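Local coordinates for protein RNA-dependent RNA polymerase (PDB 6DX1) that carries a viral ovarian tumour (OTU) domain cysteine protease that probably acts as a deubiquitinase, cutting ubiquitin from proteins of the infected cell, at residues C41-A45 and D149-F153; T114-C120 and A140-I146. All blocks are in the same frame, centred on the assembly; numbering follows the deposited sequence.

How the contacts relate
Contact 1 sets the first turn of helix 41-51 on strand 150-156, and contact 2 joins strands 114-120 and 140-146; their centres lie about 9 Å apart. Along the chain the order is 41-45, 114-120, 140-146, 149-153, which nests contact 2 inside the loop that contact 1 closes. Strands 140-146 and 150-156 are antiparallel neighbours in one mixed sheet, where Leu144 N and Asp152 O (2.8 Å) probably form a hydrogen bond. Ala45 CB reaches Leu143 CD2 at 3.6 Å, while the His145 and Phe151 rings stack. Contact 2 thus flanks, within the sheet, the strand that carries His150 and Asp152 beside Cys41, in what is probably the protease centre.

Contact 1 (C41-A45 and D149-F153); sequences CFFRA and DHFDF
The ring of Phe42 meets Phe151 in an edge-to-face pair, its CD1 edge directed at the middle of the Phe151 face, with centroids 5.6 Å apart and planes at 81°. Phe42 CB packs on Phe151 CD2 at 3.7 Å. One turn along the helix, Ala45 CB touches Phe153 CB at 4.2 Å, and Leu143 of the adjacent strand lies against Phe42, Ala45 and Phe151. Cys41 borders this cluster: SG sits at the edge of the Phe151 ring, 4.1 Å from CD2, and accepts a long hydrogen bond from Phe151 N at 3.4 Å. With CG anti to the backbone N (chi1 179°), His150 swings its imidazole back toward the helix although its CB points away, and ND1 comes within 3.6 Å of Cys41 CB. At the far side of that ring, NE2 donates to Asp152 OD2 at 2.7 Å, reaching the oxygen from above the carboxylate plane. Thr35 N also bonds to OD2, which should steady the carboxylate and, through it, the imidazole. A cysteine at the start of a helix, facing a histidine backed by a carboxylate on a strand, is the arrangement of papain-like clan CA proteases, consistent with the active site of an OTU domain.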
# COMPACT_ATOMS: atom_id res chain seq x y z
N CYS A 41 4.63 -4.55 -8.84
CA CYS A 41 5.47 -3.70 -8.00
C CYS A 41 4.86 -3.44 -6.61
O CYS A 41 5.61 -3.34 -5.63
CB CYS A 41 5.74 -2.37 -8.72
SG CYS A 41 4.24 -1.51 -9.22
N PHE A 42 3.53 -3.30 -6.51
CA PHE A 42 2.93 -3.12 -5.18
C PHE A 42 3.28 -4.28 -4.26
O PHE A 42 3.77 -4.09 -3.13
CB PHE A 42 1.40 -2.98 -5.29
CG PHE A 42 0.72 -3.04 -3.94
CD1 PHE A 42 0.53 -1.88 -3.20
CD2 PHE A 42 0.33 -4.24 -3.39
CE1 PHE A 42 -0.06 -1.92 -1.94
CE2 PHE A 42 -0.24 -4.30 -2.12
CZ PHE A 42 -0.44 -3.14 -1.40
N PHE A 43 3.07 -5.50 -4.74
CA PHE A 43 3.37 -6.69 -3.95
C PHE A 43 4.86 -6.85 -3.71
O PHE A 43 5.27 -7.41 -2.68
CB PHE A 43 2.80 -7.92 -4.67
CG PHE A 43 1.30 -7.86 -4.84
CD1 PHE A 43 0.47 -8.03 -3.74
CD2 PHE A 43 0.74 -7.62 -6.09
CE1 PHE A 43 -0.91 -7.98 -3.88
CE2 PHE A 43 -0.64 -7.57 -6.24
CZ PHE A 43 -1.47 -7.75 -5.14
N ARG A 44 5.69 -6.41 -4.67
CA ARG A 44 7.13 -6.45 -4.48
C ARG A 44 7.57 -5.52 -3.35
O ARG A 44 8.46 -5.86 -2.56
CB ARG A 44 7.84 -6.04 -5.78
CG ARG A 44 7.71 -7.06 -6.88
CD ARG A 44 8.27 -6.52 -8.20
NE ARG A 44 8.13 -7.56 -9.20
CZ ARG A 44 8.93 -8.63 -9.26
NH1 ARG A 44 9.94 -8.75 -8.40
NH2 ARG A 44 8.72 -9.55 -10.18
N ALA A 45 6.94 -4.35 -3.26
CA ALA A 45 7.28 -3.41 -2.20
C ALA A 45 6.89 -3.97 -0.84
O ALA A 45 7.67 -3.90 0.12
CB ALA A 45 6.60 -2.06 -2.45
N ASP A 149 1.38 4.13 -11.73
CA ASP A 149 1.05 3.19 -10.66
C ASP A 149 2.22 2.29 -10.30
O ASP A 149 2.02 1.14 -9.90
CB ASP A 149 -0.18 2.37 -11.02
CG ASP A 149 -1.46 3.14 -10.77
OD1 ASP A 149 -2.43 2.91 -11.50
OD2 ASP A 149 -1.46 4.00 -9.86
N HIS A 150 3.43 2.81 -10.43
CA HIS A 150 4.58 2.10 -9.91
C HIS A 150 4.77 2.43 -8.43
O HIS A 150 4.59 3.59 -8.01
CB HIS A 150 5.85 2.45 -10.67
CG HIS A 150 7.05 1.74 -10.14
ND1 HIS A 150 7.32 0.42 -10.42
CD2 HIS A 150 8.01 2.14 -9.27
CE1 HIS A 150 8.41 0.04 -9.77
NE2 HIS A 150 8.85 1.07 -9.07
N PHE A 151 5.11 1.42 -7.64
CA PHE A 151 5.37 1.57 -6.21
C PHE A 151 6.79 1.13 -5.90
O PHE A 151 7.19 0.02 -6.28
CB PHE A 151 4.42 0.72 -5.36
CG PHE A 151 2.97 1.13 -5.44
CD1 PHE A 151 2.46 2.10 -4.58
CD2 PHE A 151 2.10 0.51 -6.34
CE1 PHE A 151 1.11 2.47 -4.64
CE2 PHE A 151 0.75 0.87 -6.40
CZ PHE A 151 0.26 1.86 -5.56
N ASP A 152 7.52 1.96 -5.16
CA ASP A 152 8.77 1.56 -4.54
C ASP A 152 8.60 1.54 -3.02
O ASP A 152 7.61 2.04 -2.48
CB ASP A 152 9.89 2.51 -4.94
CG ASP A 152 10.21 2.43 -6.43
OD1 ASP A 152 10.20 3.48 -7.11
OD2 ASP A 152 10.47 1.30 -6.91
N PHE A 153 9.57 0.95 -2.33
CA PHE A 153 9.49 0.81 -0.88
C PHE A 153 10.30 1.91 -0.20
O PHE A 153 11.36 2.30 -0.67
CB PHE A 153 10.01 -0.56 -0.45
CG PHE A 153 10.00 -0.79 1.03
CD1 PHE A 153 8.85 -0.60 1.78
CD2 PHE A 153 11.14 -1.25 1.67
CE1 PHE A 153 8.84 -0.83 3.14
CE2 PHE A 153 11.13 -1.50 3.04
CZ PHE A 153 9.99 -1.27 3.78

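Contact 2 (T114-C120 and A140-I146); sequences TVIFWKC and AINLLHI
Asn142 OD1 accepts a nearly straight hydrogen bond from Trp118 NE1, 2.8 Å long (N-H...O angle 173°). Trp118 and Asn142 both carry CG anti to the carbonyl carbon (chi1 -61° and -64°), which points the side chains the same way and brings NE1 beside OD1, indole and amide nearly coplanar. Asn142 ND2 bonds to Tyr137 O; engaging both ends of the amide should hold its orientation. Ile116 CG2 lies over one face of the indole, toward its rim, and Phe24 packs edge-to-face with the ring. On that side of the sheet, Ile116 CD1 rests on Ala140 CB at 3.7 Å; at the far end of the strands Cys120 CB meets Leu144 CD1 at 3.5 Å. The two backbones are joined by a parallel ladder, from Ile141 N to Thr114 O (2.8 Å) through to Cys120 N and His145 O (3.0 Å). It is the parallel pairing in the otherwise antiparallel sheet of this OTU fold. The other face carries Val115, Ile141, Phe117 and Leu143, covered by helices 41-51 and 101-111; there Phe117 CE1 meets Leu143 CD1 at 4.0 Å. Phe117 turns an edge toward the His145 face, offset, with centroids 5.5 Å apart. His145 NE2 bonds to Asp149 OD2.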
# COMPACT_ATOMS: atom_id res chain seq x y z
N THR A 114 -0.45 0.20 9.61
CA THR A 114 -0.86 1.24 8.69
C THR A 114 -0.09 1.10 7.38
O THR A 114 1.08 0.71 7.38
CB THR A 114 -0.63 2.59 9.35
OG1 THR A 114 -1.45 2.66 10.52
CG2 THR A 114 -0.93 3.75 8.42
N VAL A 115 -0.76 1.39 6.26
CA VAL A 115 -0.14 1.39 4.94
C VAL A 115 -0.32 2.79 4.37
O VAL A 115 -1.45 3.32 4.37
CB VAL A 115 -0.78 0.34 4.01
CG1 VAL A 115 -0.16 0.40 2.61
CG2 VAL A 115 -0.67 -1.06 4.60
N ILE A 116 0.76 3.40 3.87
CA ILE A 116 0.71 4.75 3.33
C ILE A 116 1.31 4.77 1.93
O ILE A 116 2.39 4.22 1.70
CB ILE A 116 1.44 5.77 4.22
CG1 ILE A 116 0.91 5.69 5.65
CG2 ILE A 116 1.25 7.18 3.67
CD1 ILE A 116 1.75 6.54 6.62
N PHE A 117 0.59 5.39 0.99
CA PHE A 117 1.09 5.71 -0.35
C PHE A 117 1.49 7.18 -0.37
O PHE A 117 0.63 8.06 -0.21
CB PHE A 117 0.03 5.51 -1.44
CG PHE A 117 -0.49 4.10 -1.60
CD1 PHE A 117 0.04 3.01 -0.92
CD2 PHE A 117 -1.55 3.88 -2.50
CE1 PHE A 117 -0.48 1.72 -1.12
CE2 PHE A 117 -2.07 2.60 -2.70
CZ PHE A 117 -1.54 1.53 -2.02
N TRP A 118 2.76 7.46 -0.65
CA TRP A 118 3.27 8.82 -0.72
C TRP A 118 3.48 9.19 -2.18
O TRP A 118 4.34 8.62 -2.85
CB TRP A 118 4.57 8.94 0.07
CG TRP A 118 4.50 8.63 1.54
CD1 TRP A 118 5.01 7.52 2.18
CD2 TRP A 118 3.95 9.46 2.57
NE1 TRP A 118 4.79 7.61 3.55
CE2 TRP A 118 4.14 8.80 3.80
CE3 TRP A 118 3.30 10.71 2.56
CZ2 TRP A 118 3.71 9.33 5.03
CZ3 TRP A 118 2.88 11.24 3.78
CH2 TRP A 118 3.08 10.56 4.99
N LYS A 119 2.70 10.16 -2.67
CA LYS A 119 2.72 10.53 -4.08
C LYS A 119 3.96 11.36 -4.42
O LYS A 119 4.22 12.39 -3.79
CB LYS A 119 1.46 11.34 -4.43
CG LYS A 119 1.43 11.85 -5.87
CD LYS A 119 0.25 12.80 -6.07
CE LYS A 119 0.10 13.18 -7.53
NZ LYS A 119 -0.92 14.25 -7.70
N CYS A 120 4.70 10.94 -5.45
CA CYS A 120 5.93 11.64 -5.81
C CYS A 120 6.13 11.52 -7.31
O CYS A 120 6.19 10.41 -7.83
CB CYS A 120 7.14 11.05 -5.06
SG CYS A 120 8.76 11.73 -5.56
N ALA A 140 4.25 2.36 9.92
CA ALA A 140 3.56 2.04 8.68
C ALA A 140 4.47 1.30 7.71
O ALA A 140 5.70 1.34 7.80
CB ALA A 140 3.03 3.31 7.99
N ILE A 141 3.81 0.60 6.79
CA ILE A 141 4.45 0.23 5.53
C ILE A 141 4.33 1.45 4.62
O ILE A 141 3.22 1.83 4.23
CB ILE A 141 3.79 -0.99 4.89
CG1 ILE A 141 3.76 -2.17 5.87
CG2 ILE A 141 4.52 -1.37 3.59
CD1 ILE A 141 3.07 -3.42 5.31
N ASN A 142 5.45 2.08 4.31
CA ASN A 142 5.50 3.29 3.49
C ASN A 142 5.89 2.94 2.06
O ASN A 142 6.93 2.33 1.84
CB ASN A 142 6.52 4.28 4.07
CG ASN A 142 6.13 4.77 5.45
OD1 ASN A 142 5.36 5.72 5.58
ND2 ASN A 142 6.64 4.11 6.49
N LEU A 143 5.07 3.36 1.10
CA LEU A 143 5.35 3.12 -0.31
C LEU A 143 5.48 4.45 -1.05
O LEU A 143 4.73 5.40 -0.80
CB LEU A 143 4.23 2.29 -0.96
CG LEU A 143 3.93 0.90 -0.40
CD1 LEU A 143 3.12 0.12 -1.43
CD2 LEU A 143 5.20 0.15 -0.05
N LEU A 144 6.44 4.52 -1.97
CA LEU A 144 6.56 5.68 -2.83
C LEU A 144 5.72 5.40 -4.07
O LEU A 144 5.98 4.43 -4.80
CB LEU A 144 8.01 5.96 -3.20
CG LEU A 144 8.26 7.31 -3.88
CD1 LEU A 144 8.10 8.46 -2.88
CD2 LEU A 144 9.65 7.36 -4.53
N HIS A 145 4.67 6.20 -4.26
CA HIS A 145 3.70 5.98 -5.33
C HIS A 145 4.01 6.97 -6.44
O HIS A 145 3.75 8.17 -6.30
CB HIS A 145 2.28 6.17 -4.78
CG HIS A 145 1.21 5.76 -5.73
ND1 HIS A 145 -0.12 6.08 -5.53
CD2 HIS A 145 1.25 5.06 -6.89
CE1 HIS A 145 -0.84 5.60 -6.52
NE2 HIS A 145 -0.04 4.97 -7.36
N ILE A 146 4.59 6.49 -7.54
CA ILE A 146 5.03 7.39 -8.60
C ILE A 146 4.17 7.18 -9.84
O ILE A 146 3.14 6.49 -9.79
CB ILE A 146 6.53 7.22 -8.89
CG1 ILE A 146 6.82 5.88 -9.57
CG2 ILE A 146 7.36 7.30 -7.59
CD1 ILE A 146 8.28 5.71 -9.97